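Local atomic coordinates of putative immunoglobulin-blocking virulence protein (Mycoplasma mycoides subsp. capri, PDB entry 7ADK), a protein that probably binds host immunoglobulins and blocks their action, helping the mycoplasma to withstand the antibody response of its host. Residues 636-641 with 662-667; 674-679 with 706-711; 656-661 with 703-707. All coordinates share one frame; numbering follows the deposited sequence.

Contact 1. Residues 636-641 with 662-667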
ATOM      1  N   ARG A 636      13.902   2.447 -32.102  1.00 63.44           N
ATOM      2  CA  ARG A 636      13.260   2.416 -30.774  1.00 63.44           C
ATOM      3  C   ARG A 636      13.998   3.278 -29.745  1.00 63.44           C
ATOM      4  O   ARG A 636      15.217   3.374 -29.790  1.00 63.44           O
ATOM      5  CB  ARG A 636      13.128   0.969 -30.268  1.00 63.44           C
ATOM      6  CG  ARG A 636      12.491  -0.035 -31.234  1.00 63.44           C
ATOM      7  CD  ARG A 636      11.255   0.522 -31.921  1.00 63.44           C
ATOM      8  NE  ARG A 636      10.544  -0.465 -32.737  1.00 63.44           N
ATOM      9  CZ  ARG A 636       9.380  -0.262 -33.317  1.00 63.44           C
ATOM     10  NH1 ARG A 636       8.822  -1.203 -33.990  1.00 63.44           N
ATOM     11  NH2 ARG A 636       8.747   0.866 -33.272  1.00 63.44           N
ATOM     12  N   LYS A 637      13.286   3.845 -28.771  1.00 61.73           N
ATOM     13  CA  LYS A 637      13.864   4.545 -27.611  1.00 61.73           C
ATOM     14  C   LYS A 637      13.235   4.020 -26.326  1.00 61.73           C
ATOM     15  O   LYS A 637      12.021   3.881 -26.250  1.00 61.73           O
ATOM     16  CB  LYS A 637      13.646   6.066 -27.729  1.00 61.73           C
ATOM     17  CG  LYS A 637      14.300   6.776 -28.921  1.00 61.73           C
ATOM     18  CD  LYS A 637      15.824   6.722 -28.853  1.00 61.73           C
ATOM     19  CE  LYS A 637      16.516   7.460 -30.002  1.00 61.73           C
ATOM     20  NZ  LYS A 637      16.613   8.916 -29.791  1.00 61.73           N
ATOM     21  N   ILE A 638      14.043   3.691 -25.325  1.00 58.26           N
ATOM     22  CA  ILE A 638      13.533   3.145 -24.062  1.00 58.26           C
ATOM     23  C   ILE A 638      13.251   4.279 -23.084  1.00 58.26           C
ATOM     24  O   ILE A 638      13.902   5.320 -23.131  1.00 58.26           O
ATOM     25  CB  ILE A 638      14.428   2.017 -23.503  1.00 58.26           C
ATOM     26  CG1 ILE A 638      15.771   2.521 -22.965  1.00 58.26           C
ATOM     27  CG2 ILE A 638      14.595   0.919 -24.564  1.00 58.26           C
ATOM     28  CD1 ILE A 638      16.622   1.443 -22.297  1.00 58.26           C
ATOM     29  N   THR A 639      12.251   4.096 -22.225  1.00 56.55           N
ATOM     30  CA  THR A 639      11.858   5.057 -21.189  1.00 56.55           C
ATOM     31  C   THR A 639      12.445   4.714 -19.832  1.00 56.55           C
ATOM     32  O   THR A 639      12.537   5.569 -18.961  1.00 56.55           O
ATOM     33  CB  THR A 639      10.330   5.202 -21.079  1.00 56.55           C
ATOM     34  OG1 THR A 639       9.710   4.028 -20.631  1.00 56.55           O
ATOM     35  CG2 THR A 639       9.638   5.614 -22.369  1.00 56.55           C
ATOM     36  N   GLU A 640      12.873   3.475 -19.633  1.00 57.09           N
ATOM     37  CA  GLU A 640      13.272   2.946 -18.339  1.00 57.09           C
ATOM     38  C   GLU A 640      14.303   1.827 -18.486  1.00 57.09           C
ATOM     39  O   GLU A 640      14.197   0.995 -19.385  1.00 57.09           O
ATOM     40  CB  GLU A 640      12.017   2.475 -17.610  1.00 57.09           C
ATOM     41  CG  GLU A 640      12.260   2.117 -16.154  1.00 57.09           C
ATOM     42  CD  GLU A 640      10.940   2.120 -15.386  1.00 57.09           C
ATOM     43  OE1 GLU A 640      10.824   2.822 -14.358  1.00 57.09           O
ATOM     44  OE2 GLU A 640       9.990   1.436 -15.813  1.00 57.09           O
ATOM     45  N   LEU A 641      15.280   1.799 -17.580  1.00 55.04           N
ATOM     46  CA  LEU A 641      16.377   0.843 -17.552  1.00 55.04           C
ATOM     47  C   LEU A 641      16.655   0.401 -16.121  1.00 55.04           C
ATOM     48  O   LEU A 641      17.169   1.176 -15.333  1.00 55.04           O
ATOM     49  CB  LEU A 641      17.610   1.514 -18.177  1.00 55.04           C
ATOM     50  CG  LEU A 641      18.886   0.661 -18.159  1.00 55.04           C
ATOM     51  CD1 LEU A 641      18.762  -0.554 -19.067  1.00 55.04           C
ATOM     52  CD2 LEU A 641      20.083   1.493 -18.584  1.00 55.04           C
ATOM     53  N   LEU A 662      22.082   7.958 -26.927  1.00 75.98           N
ATOM     54  CA  LEU A 662      20.809   8.614 -27.261  1.00 75.98           C
ATOM     55  C   LEU A 662      19.614   7.648 -27.280  1.00 75.98           C
ATOM     56  O   LEU A 662      18.488   8.047 -27.575  1.00 75.98           O
ATOM     57  CB  LEU A 662      20.937   9.306 -28.635  1.00 75.98           C
ATOM     58  CG  LEU A 662      22.065  10.340 -28.801  1.00 75.98           C
ATOM     59  CD1 LEU A 662      22.204  10.722 -30.257  1.00 75.98           C
ATOM     60  CD2 LEU A 662      21.819  11.589 -27.990  1.00 75.98           C
ATOM     61  N   GLN A 663      19.871   6.366 -27.032  1.00 70.84           N
ATOM     62  CA  GLN A 663      18.939   5.240 -27.105  1.00 70.84           C
ATOM     63  C   GLN A 663      18.058   5.115 -25.857  1.00 70.84           C
ATOM     64  O   GLN A 663      16.966   4.560 -25.915  1.00 70.84           O
ATOM     65  CB  GLN A 663      19.796   3.998 -27.361  1.00 70.84           C
ATOM     66  CG  GLN A 663      20.256   4.033 -28.826  1.00 70.84           C
ATOM     67  CD  GLN A 663      21.510   3.233 -29.134  1.00 70.84           C
ATOM     68  OE1 GLN A 663      22.477   3.762 -29.657  1.00 70.84           O
ATOM     69  NE2 GLN A 663      21.589   1.985 -28.761  1.00 70.84           N
ATOM     70  N   HIS A 664      18.483   5.706 -24.746  1.00 64.44           N
ATOM     71  CA  HIS A 664      17.692   5.888 -23.541  1.00 64.44           C
ATOM     72  C   HIS A 664      17.255   7.360 -23.451  1.00 64.44           C
ATOM     73  O   HIS A 664      17.980   8.199 -22.924  1.00 64.44           O
ATOM     74  CB  HIS A 664      18.533   5.413 -22.359  1.00 64.44           C
ATOM     75  CG  HIS A 664      17.779   5.315 -21.077  1.00 64.44           C
ATOM     76  ND1 HIS A 664      16.431   5.588 -20.934  1.00 64.44           N
ATOM     77  CD2 HIS A 664      18.267   4.812 -19.914  1.00 64.44           C
ATOM     78  CE1 HIS A 664      16.123   5.204 -19.694  1.00 64.44           C
ATOM     79  NE2 HIS A 664      17.205   4.774 -19.049  1.00 64.44           N
ATOM     80  N   LEU A 665      16.130   7.706 -24.084  1.00 69.11           N
ATOM     81  CA  LEU A 665      15.639   9.085 -24.246  1.00 69.11           C
ATOM     82  C   LEU A 665      14.104   9.187 -24.215  1.00 69.11           C
ATOM     83  O   LEU A 665      13.512  10.041 -24.863  1.00 69.11           O
ATOM     84  CB  LEU A 665      16.258   9.743 -25.492  1.00 69.11           C
ATOM     85  CG  LEU A 665      16.212  11.288 -25.476  1.00 69.11           C
ATOM     86  CD1 LEU A 665      17.435  11.856 -24.788  1.00 69.11           C
ATOM     87  CD2 LEU A 665      16.158  11.856 -26.889  1.00 69.11           C
ATOM     88  N   SER A 666      13.440   8.336 -23.440  1.00 73.69           N
ATOM     89  CA  SER A 666      11.975   8.330 -23.314  1.00 73.69           C
ATOM     90  C   SER A 666      11.299   8.029 -24.665  1.00 73.69           C
ATOM     91  O   SER A 666      11.928   7.422 -25.529  1.00 73.69           O
ATOM     92  CB  SER A 666      11.505   9.615 -22.614  1.00 73.69           C
ATOM     93  OG  SER A 666      10.188   9.470 -22.169  1.00 73.69           O
ATOM     94  N   THR A 667      10.040   8.416 -24.910  1.00 84.81           N
ATOM     95  CA  THR A 667       9.505   8.396 -26.293  1.00 84.81           C
ATOM     96  C   THR A 667      10.145   9.491 -27.171  1.00 84.81           C
ATOM     97  O   THR A 667      10.397   9.254 -28.354  1.00 84.81           O
ATOM     98  CB  THR A 667       7.965   8.448 -26.331  1.00 84.81           C
ATOM     99  OG1 THR A 667       7.499   8.163 -27.630  1.00 84.81           O
ATOM    100  CG2 THR A 667       7.346   9.795 -25.960  1.00 84.81           C
TER

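Contact 2. Residues 674-679 with 706-711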
ATOM      1  N   LYS A 674      11.543  13.179 -17.772  1.00 78.94           N
ATOM      2  CA  LYS A 674      12.766  12.526 -18.259  1.00 78.94           C
ATOM      3  C   LYS A 674      12.673  11.004 -18.062  1.00 78.94           C
ATOM      4  O   LYS A 674      11.863  10.548 -17.256  1.00 78.94           O
ATOM      5  CB  LYS A 674      13.985  13.178 -17.562  1.00 78.94           C
ATOM      6  CG  LYS A 674      14.102  14.693 -17.826  1.00 78.94           C
ATOM      7  CD  LYS A 674      14.217  15.089 -19.303  1.00 78.94           C
ATOM      8  CE  LYS A 674      14.193  16.610 -19.503  1.00 78.94           C
ATOM      9  NZ  LYS A 674      12.832  17.178 -19.473  1.00 78.94           N
ATOM     10  N   PRO A 675      13.463  10.195 -18.788  1.00 66.64           N
ATOM     11  CA  PRO A 675      13.468   8.749 -18.608  1.00 66.64           C
ATOM     12  C   PRO A 675      14.154   8.318 -17.297  1.00 66.64           C
ATOM     13  O   PRO A 675      14.754   9.137 -16.610  1.00 66.64           O
ATOM     14  CB  PRO A 675      14.168   8.234 -19.855  1.00 66.64           C
ATOM     15  CG  PRO A 675      15.162   9.318 -20.165  1.00 66.64           C
ATOM     16  CD  PRO A 675      14.413  10.584 -19.817  1.00 66.64           C
ATOM     17  N   LYS A 676      14.073   7.038 -16.926  1.00 62.63           N
ATOM     18  CA  LYS A 676      14.517   6.508 -15.623  1.00 62.63           C
ATOM     19  C   LYS A 676      15.629   5.470 -15.721  1.00 62.63           C
ATOM     20  O   LYS A 676      15.657   4.639 -16.623  1.00 62.63           O
ATOM     21  CB  LYS A 676      13.338   5.939 -14.826  1.00 62.63           C
ATOM     22  CG  LYS A 676      12.424   7.030 -14.290  1.00 62.63           C
ATOM     23  CD  LYS A 676      11.369   6.478 -13.334  1.00 62.63           C
ATOM     24  CE  LYS A 676      10.487   7.610 -12.813  1.00 62.63           C
ATOM     25  NZ  LYS A 676       9.498   7.143 -11.834  1.00 62.63           N
ATOM     26  N   ILE A 677      16.534   5.486 -14.750  1.00 59.68           N
ATOM     27  CA  ILE A 677      17.434   4.384 -14.433  1.00 59.68           C
ATOM     28  C   ILE A 677      17.097   3.913 -13.021  1.00 59.68           C
ATOM     29  O   ILE A 677      16.817   4.723 -12.145  1.00 59.68           O
ATOM     30  CB  ILE A 677      18.921   4.755 -14.621  1.00 59.68           C
ATOM     31  CG1 ILE A 677      19.241   5.103 -16.082  1.00 59.68           C
ATOM     32  CG2 ILE A 677      19.829   3.605 -14.162  1.00 59.68           C
ATOM     33  CD1 ILE A 677      20.594   5.755 -16.286  1.00 59.68           C
ATOM     34  N   HIS A 678      17.126   2.606 -12.812  1.00 58.61           N
ATOM     35  CA  HIS A 678      16.874   1.923 -11.540  1.00 58.61           C
ATOM     36  C   HIS A 678      17.966   0.901 -11.235  1.00 58.61           C
ATOM     37  O   HIS A 678      18.598   0.381 -12.146  1.00 58.61           O
ATOM     38  CB  HIS A 678      15.537   1.188 -11.586  1.00 58.61           C
ATOM     39  CG  HIS A 678      14.311   2.039 -11.531  1.00 58.61           C
ATOM     40  ND1 HIS A 678      13.730   2.557 -10.373  1.00 58.61           N
ATOM     41  CD2 HIS A 678      13.502   2.296 -12.584  1.00 58.61           C
ATOM     42  CE1 HIS A 678      12.578   3.118 -10.764  1.00 58.61           C
ATOM     43  NE2 HIS A 678      12.424   2.978 -12.086  1.00 58.61           N
ATOM     44  N   PHE A 679      18.127   0.527  -9.972  1.00 59.37           N
ATOM     45  CA  PHE A 679      19.033  -0.538  -9.543  1.00 59.37           C
ATOM     46  C   PHE A 679      18.332  -1.542  -8.631  1.00 59.37           C
ATOM     47  O   PHE A 679      17.491  -1.155  -7.825  1.00 59.37           O
ATOM     48  CB  PHE A 679      20.262   0.062  -8.866  1.00 59.37           C
ATOM     49  CG  PHE A 679      21.138   0.910  -9.754  1.00 59.37           C
ATOM     50  CD1 PHE A 679      21.942   0.292 -10.714  1.00 59.37           C
ATOM     51  CD2 PHE A 679      21.147   2.309  -9.642  1.00 59.37           C
ATOM     52  CE1 PHE A 679      22.738   1.062 -11.567  1.00 59.37           C
ATOM     53  CE2 PHE A 679      21.937   3.083 -10.502  1.00 59.37           C
ATOM     54  CZ  PHE A 679      22.733   2.458 -11.468  1.00 59.37           C
ATOM     55  N   LYS A 706      23.859  11.033 -17.303  1.00 74.96           N
ATOM     56  CA  LYS A 706      22.572  10.331 -17.316  1.00 74.96           C
ATOM     57  C   LYS A 706      22.365   9.441 -16.101  1.00 74.96           C
ATOM     58  O   LYS A 706      21.260   9.421 -15.578  1.00 74.96           O
ATOM     59  CB  LYS A 706      22.392   9.525 -18.606  1.00 74.96           C
ATOM     60  CG  LYS A 706      22.613  10.284 -19.918  1.00 74.96           C
ATOM     61  CD  LYS A 706      22.109  11.734 -19.923  1.00 74.96           C
ATOM     62  CE  LYS A 706      22.318  12.402 -21.280  1.00 74.96           C
ATOM     63  NZ  LYS A 706      21.437  11.852 -22.322  1.00 74.96           N
ATOM     64  N   TYR A 707      23.391   8.746 -15.608  1.00 70.69           N
ATOM     65  CA  TYR A 707      23.267   7.963 -14.375  1.00 70.69           C
ATOM     66  C   TYR A 707      22.974   8.822 -13.137  1.00 70.69           C
ATOM     67  O   TYR A 707      22.340   8.330 -12.217  1.00 70.69           O
ATOM     68  CB  TYR A 707      24.520   7.134 -14.107  1.00 70.69           C
ATOM     69  CG  TYR A 707      24.787   5.968 -15.030  1.00 70.69           C
ATOM     70  CD1 TYR A 707      24.217   4.705 -14.782  1.00 70.69           C
ATOM     71  CD2 TYR A 707      25.685   6.130 -16.092  1.00 70.69           C
ATOM     72  CE1 TYR A 707      24.535   3.615 -15.609  1.00 70.69           C
ATOM     73  CE2 TYR A 707      26.013   5.039 -16.910  1.00 70.69           C
ATOM     74  CZ  TYR A 707      25.442   3.784 -16.673  1.00 70.69           C
ATOM     75  OH  TYR A 707      25.807   2.743 -17.449  1.00 70.69           O
ATOM     76  N   PHE A 708      23.413  10.081 -13.081  1.00 70.69           N
ATOM     77  CA  PHE A 708      23.044  10.976 -11.988  1.00 70.69           C
ATOM     78  C   PHE A 708      21.668  11.613 -12.208  1.00 70.69           C
ATOM     79  O   PHE A 708      20.893  11.718 -11.271  1.00 70.69           O
ATOM     80  CB  PHE A 708      24.141  12.030 -11.807  1.00 70.69           C
ATOM     81  CG  PHE A 708      25.431  11.467 -11.254  1.00 70.69           C
ATOM     82  CD1 PHE A 708      25.444  10.917  -9.963  1.00 70.69           C
ATOM     83  CD2 PHE A 708      26.623  11.533 -11.993  1.00 70.69           C
ATOM     84  CE1 PHE A 708      26.628  10.395  -9.429  1.00 70.69           C
ATOM     85  CE2 PHE A 708      27.815  11.029 -11.455  1.00 70.69           C
ATOM     86  CZ  PHE A 708      27.811  10.447 -10.179  1.00 70.69           C
ATOM     87  N   GLU A 709      21.324  11.997 -13.431  1.00 73.93           N
ATOM     88  CA  GLU A 709      20.069  12.660 -13.758  1.00 73.93           C
ATOM     89  C   GLU A 709      18.866  11.708 -13.680  1.00 73.93           C
ATOM     90  O   GLU A 709      17.871  12.028 -13.031  1.00 73.93           O
ATOM     91  CB  GLU A 709      20.209  13.315 -15.131  1.00 73.93           C
ATOM     92  CG  GLU A 709      19.040  14.218 -15.502  1.00 73.93           C
ATOM     93  CD  GLU A 709      19.173  14.806 -16.911  1.00 73.93           C
ATOM     94  OE1 GLU A 709      20.236  14.696 -17.536  1.00 73.93           O
ATOM     95  OE2 GLU A 709      18.204  15.392 -17.414  1.00 73.93           O
ATOM     96  N   TYR A 710      18.947  10.536 -14.305  1.00 69.36           N
ATOM     97  CA  TYR A 710      17.813   9.631 -14.486  1.00 69.36           C
ATOM     98  C   TYR A 710      17.580   8.690 -13.298  1.00 69.36           C
ATOM     99  O   TYR A 710      16.564   8.008 -13.272  1.00 69.36           O
ATOM    100  CB  TYR A 710      17.989   8.861 -15.804  1.00 69.36           C
ATOM    101  CG  TYR A 710      18.109   9.673 -17.092  1.00 69.36           C
ATOM    102  CD1 TYR A 710      17.724  11.025 -17.159  1.00 69.36           C
ATOM    103  CD2 TYR A 710      18.594   9.046 -18.255  1.00 69.36           C
ATOM    104  CE1 TYR A 710      17.859  11.750 -18.353  1.00 69.36           C
ATOM    105  CE2 TYR A 710      18.731   9.766 -19.457  1.00 69.36           C
ATOM    106  CZ  TYR A 710      18.373  11.128 -19.502  1.00 69.36           C
ATOM    107  OH  TYR A 710      18.533  11.847 -20.643  1.00 69.36           O
ATOM    108  N   ASN A 711      18.487   8.618 -12.317  1.00 67.78           N
ATOM    109  CA  ASN A 711      18.345   7.778 -11.131  1.00 67.78           C
ATOM    110  C   ASN A 711      18.219   8.638  -9.876  1.00 67.78           C
ATOM    111  O   ASN A 711      19.187   9.285  -9.487  1.00 67.78           O
ATOM    112  CB  ASN A 711      19.538   6.832 -11.045  1.00 67.78           C
ATOM    113  CG  ASN A 711      19.444   5.890  -9.878  1.00 67.78           C
ATOM    114  OD1 ASN A 711      18.856   4.835  -9.933  1.00 67.78           O
ATOM    115  ND2 ASN A 711      20.024   6.232  -8.772  1.00 67.78           N
TER

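Contact 3. Residues 656-661 with 703-707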
ATOM      1  N   GLU A 656      32.190   3.934 -20.426  1.00 76.78           N
ATOM      2  CA  GLU A 656      31.216   5.014 -20.557  1.00 76.78           C
ATOM      3  C   GLU A 656      31.405   5.840 -21.823  1.00 76.78           C
ATOM      4  O   GLU A 656      30.459   6.459 -22.278  1.00 76.78           O
ATOM      5  CB  GLU A 656      31.250   5.911 -19.318  1.00 76.78           C
ATOM      6  CG  GLU A 656      30.884   5.135 -18.054  1.00 76.78           C
ATOM      7  CD  GLU A 656      30.480   6.053 -16.907  1.00 76.78           C
ATOM      8  OE1 GLU A 656      31.372   6.620 -16.248  1.00 76.78           O
ATOM      9  OE2 GLU A 656      29.266   6.212 -16.674  1.00 76.78           O
ATOM     10  N   LEU A 657      32.586   5.803 -22.442  1.00 78.55           N
ATOM     11  CA  LEU A 657      32.851   6.372 -23.768  1.00 78.55           C
ATOM     12  C   LEU A 657      31.989   5.715 -24.862  1.00 78.55           C
ATOM     13  O   LEU A 657      31.700   6.326 -25.888  1.00 78.55           O
ATOM     14  CB  LEU A 657      34.332   6.164 -24.121  1.00 78.55           C
ATOM     15  CG  LEU A 657      35.353   6.943 -23.277  1.00 78.55           C
ATOM     16  CD1 LEU A 657      35.655   6.311 -21.925  1.00 78.55           C
ATOM     17  CD2 LEU A 657      36.672   7.003 -24.037  1.00 78.55           C
ATOM     18  N   ASN A 658      31.582   4.467 -24.630  1.00 75.99           N
ATOM     19  CA  ASN A 658      30.895   3.583 -25.559  1.00 75.99           C
ATOM     20  C   ASN A 658      29.708   2.822 -24.923  1.00 75.99           C
ATOM     21  O   ASN A 658      29.297   1.780 -25.425  1.00 75.99           O
ATOM     22  CB  ASN A 658      31.930   2.675 -26.243  1.00 75.99           C
ATOM     23  CG  ASN A 658      32.679   1.776 -25.282  1.00 75.99           C
ATOM     24  OD1 ASN A 658      33.724   2.118 -24.753  1.00 75.99           O
ATOM     25  ND2 ASN A 658      32.190   0.592 -25.060  1.00 75.99           N
ATOM     26  N   GLU A 659      29.099   3.344 -23.854  1.00 74.29           N
ATOM     27  CA  GLU A 659      27.688   3.041 -23.606  1.00 74.29           C
ATOM     28  C   GLU A 659      26.861   3.706 -24.721  1.00 74.29           C
ATOM     29  O   GLU A 659      27.044   4.891 -25.008  1.00 74.29           O
ATOM     30  CB  GLU A 659      27.210   3.502 -22.218  1.00 74.29           C
ATOM     31  CG  GLU A 659      25.670   3.423 -22.190  1.00 74.29           C
ATOM     32  CD  GLU A 659      24.984   3.663 -20.855  1.00 74.29           C
ATOM     33  OE1 GLU A 659      25.480   4.465 -20.045  1.00 74.29           O
ATOM     34  OE2 GLU A 659      23.901   3.076 -20.657  1.00 74.29           O
ATOM     35  N   ALA A 660      25.924   2.971 -25.315  1.00 72.11           N
ATOM     36  CA  ALA A 660      25.059   3.522 -26.332  1.00 72.11           C
ATOM     37  C   ALA A 660      24.123   4.586 -25.706  1.00 72.11           C
ATOM     38  O   ALA A 660      23.389   4.327 -24.750  1.00 72.11           O
ATOM     39  CB  ALA A 660      24.387   2.372 -27.061  1.00 72.11           C
ATOM     40  N   ASN A 661      24.230   5.811 -26.220  1.00 77.71           N
ATOM     41  CA  ASN A 661      23.916   7.076 -25.550  1.00 77.71           C
ATOM     42  C   ASN A 661      22.469   7.584 -25.706  1.00 77.71           C
ATOM     43  O   ASN A 661      21.712   7.651 -24.737  1.00 77.71           O
ATOM     44  CB  ASN A 661      24.963   8.125 -26.000  1.00 77.71           C
ATOM     45  CG  ASN A 661      25.148   8.318 -27.505  1.00 77.71           C
ATOM     46  OD1 ASN A 661      24.537   7.675 -28.347  1.00 77.71           O
ATOM     47  ND2 ASN A 661      25.981   9.231 -27.909  1.00 77.71           N
ATOM     48  N   ASN A 703      27.384  10.373 -21.068  1.00 78.09           N
ATOM     49  CA  ASN A 703      26.862   9.151 -20.443  1.00 78.09           C
ATOM     50  C   ASN A 703      26.917   9.167 -18.902  1.00 78.09           C
ATOM     51  O   ASN A 703      25.987   8.696 -18.247  1.00 78.09           O
ATOM     52  CB  ASN A 703      27.592   7.931 -21.033  1.00 78.09           C
ATOM     53  CG  ASN A 703      27.087   7.541 -22.409  1.00 78.09           C
ATOM     54  OD1 ASN A 703      25.928   7.716 -22.746  1.00 78.09           O
ATOM     55  ND2 ASN A 703      27.912   6.964 -23.233  1.00 78.09           N
ATOM     56  N   LEU A 704      27.975   9.743 -18.323  1.00 77.41           N
ATOM     57  CA  LEU A 704      28.097   9.879 -16.873  1.00 77.41           C
ATOM     58  C   LEU A 704      26.984  10.763 -16.305  1.00 77.41           C
ATOM     59  O   LEU A 704      26.431  10.425 -15.260  1.00 77.41           O
ATOM     60  CB  LEU A 704      29.502  10.394 -16.521  1.00 77.41           C
ATOM     61  CG  LEU A 704      29.778  10.569 -15.020  1.00 77.41           C
ATOM     62  CD1 LEU A 704      29.654   9.280 -14.227  1.00 77.41           C
ATOM     63  CD2 LEU A 704      31.197  11.087 -14.845  1.00 77.41           C
ATOM     64  N   ASP A 705      26.597  11.836 -17.011  1.00 79.34           N
ATOM     65  CA  ASP A 705      25.495  12.711 -16.592  1.00 79.34           C
ATOM     66  C   ASP A 705      24.182  11.952 -16.392  1.00 79.34           C
ATOM     67  O   ASP A 705      23.505  12.129 -15.379  1.00 79.34           O
ATOM     68  CB  ASP A 705      25.267  13.836 -17.607  1.00 79.34           C
ATOM     69  CG  ASP A 705      26.446  14.789 -17.798  1.00 79.34           C
ATOM     70  OD1 ASP A 705      27.445  14.710 -17.053  1.00 79.34           O
ATOM     71  OD2 ASP A 705      26.335  15.676 -18.671  1.00 79.34           O
ATOM     72  N   LYS A 706      23.859  11.033 -17.303  1.00 74.96           N
ATOM     73  CA  LYS A 706      22.572  10.331 -17.316  1.00 74.96           C
ATOM     74  C   LYS A 706      22.365   9.441 -16.101  1.00 74.96           C
ATOM     75  O   LYS A 706      21.260   9.421 -15.578  1.00 74.96           O
ATOM     76  CB  LYS A 706      22.392   9.525 -18.606  1.00 74.96           C
ATOM     77  CG  LYS A 706      22.613  10.284 -19.918  1.00 74.96           C
ATOM     78  CD  LYS A 706      22.109  11.734 -19.923  1.00 74.96           C
ATOM     79  CE  LYS A 706      22.318  12.402 -21.280  1.00 74.96           C
ATOM     80  NZ  LYS A 706      21.437  11.852 -22.322  1.00 74.96           N
ATOM     81  N   TYR A 707      23.391   8.746 -15.608  1.00 70.69           N
ATOM     82  CA  TYR A 707      23.267   7.963 -14.375  1.00 70.69           C
ATOM     83  C   TYR A 707      22.974   8.822 -13.137  1.00 70.69           C
ATOM     84  O   TYR A 707      22.340   8.330 -12.217  1.00 70.69           O
ATOM     85  CB  TYR A 707      24.520   7.134 -14.107  1.00 70.69           C
ATOM     86  CG  TYR A 707      24.787   5.968 -15.030  1.00 70.69           C
ATOM     87  CD1 TYR A 707      24.217   4.705 -14.782  1.00 70.69           C
ATOM     88  CD2 TYR A 707      25.685   6.130 -16.092  1.00 70.69           C
ATOM     89  CE1 TYR A 707      24.535   3.615 -15.609  1.00 70.69           C
ATOM     90  CE2 TYR A 707      26.013   5.039 -16.910  1.00 70.69           C
ATOM     91  CZ  TYR A 707      25.442   3.784 -16.673  1.00 70.69           C
ATOM     92  OH  TYR A 707      25.807   2.743 -17.449  1.00 70.69           O
TER

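Contact 1. Residues 636-641 with 662-667
The side chains of I638 and H664 meet at about a right angle, with CG1 of the isoleucine over one face of the imidazole, 4.1 Å from its centroid in a CH-pi contact. With CG of H664 anti to the backbone N (chi1 -170°), the ring reaches I638, T639 O and L641. T639 O lies in the ring plane at the edge, near CE1. L641 approaches obliquely, its CB 3.4 Å from H664 NE2.

Backbone groups join the same residues. I638 N gives a straight hydrogen bond of 3.1 Å to Q663 O, nearly along the C=O axis. I638 O, turned to the same segment, accepts three weak bonds, from S666 N, L665 N and H664 ND1.

K637 adds a side-chain bond. Its chain bends at chi2 and chi4 and thereby brings NZ within 3.0 Å of L662 O, a hydrogen bond whose donor is tilted from the carbonyl plane. T639 divides its branches: CG2 rests 3.7 Å from S666 CA, while OG1 bonds to T607 OG1.

The segment 636-641 leads into strand 640-643, which lies between strands 608-610 and 676-679 of a parallel sheet. H664 NE2 makes a weak hydrogen bond to O of K676, the first residue of strand 676-679; this and the weak ND1 bond together would probably need a protonated ring, or one that makes a single bond at a time. I638 touches Y577 of helix 567-579, and R636 bonds to Y577 O, tying the strand's approach to that helix.

Contact 2. Residues 674-679 with 706-711
I677 and Y710 lie at the centre of a strand-to-helix contact, in which strand 676-679, outermost in a parallel sheet, packs against the C-terminal part of helix 698-709. One backbone hydrogen bond joins them: I677 N reaches Y710 O at 2.9 Å with an N-H...O angle of 173°, although the donor stands above the carbonyl plane. The rest is mostly apolar. P675 lays CG over one face of the Y710 ring, 3.8 Å from its centroid and only 15° off the normal; K706 CA covers the opposite face, so the phenol is sandwiched between the strand's approach and its own helix. I677 CG1 is anti to the carbonyl carbon (chi1 -63°) and leans on Y710 CB at 4.0 Å, while its CD1 continues to Y707 CD1 at 4.1 Å. Further along the strand, F679 presents its ring edge to the same Y707 atom, with CZ 4.3 Å away. The rings of F679 and Y707 also both meet F650, and Y707 OH bonds to K618 O. Strand and helix are thus joined chiefly by hydrocarbon and aromatic surface, and the single straight N-H...O bond satisfies a main-chain amide on the sheet's last strand and probably helps fix Y710 against that strand.

Contact 3. Residues 656-661 with 703-707
N703 carries the polar part of this contact, reaching from helix 698-709 into the loop 656-661. Its ND2 donates twice to main-chain oxygens. The bond to E656 O is 2.8 Å long and nearly straight (172°), with the oxygen in the plane of the amide. The one to E659 O measures 2.9 Å but is more bent, its acceptor tilted from that plane. Together they engage both amide hydrogens and fix the rotation of the group; with CG anti to the carbonyl carbon (chi1 -78°) the amide is directed into the loop.

Van der Waals contacts come next. N661 CB sits 3.4 Å from N703 OD1, and E656 OE1 lies 3.8 Å from L704 CD1. The other oxygen, E656 OE2, approaches Y707 CE2 at 3.5 Å, the carboxylate and ring planes being 55° apart.

The side chains of E659 and Y707 come from opposite directions, E659 OE1 lying 3.1 Å from Y707 OH. That hydroxyl is hydrogen-bonded to K618 O, and E659 OE2 accepts a hydrogen bond from L620 N. N661 ND2 bonds to E699 OE1, a further link between loop and helix.

The arrangement is a side-chain-to-main-chain bridge: one helix asparagine gathers two carbonyls of the irregular loop between strands 650-652 and 676-679.

The three contacts lie close together on one side of the chain's centre: contact 1 is about 11 Å from contact 2 and 13 Å from contact 3, centre to centre, and contacts 2 and 3 are about 11 Å apart. Contacts 1 and 2 meet in the parallel sheet through neighbouring strands 640-643 and 676-679, where E640 also bonds to H678. Contacts 2 and 3 share K706 and Y707 on helix 698-709. Along the chain contact 1 closes before contact 2 opens, whereas contacts 1 and 3 interleave, residues 656-661 running directly into 662-667. The long loop between strands 650-652 and 676-679 is fastened at successive points, first to the helix, then to the run-up and start of 640-643.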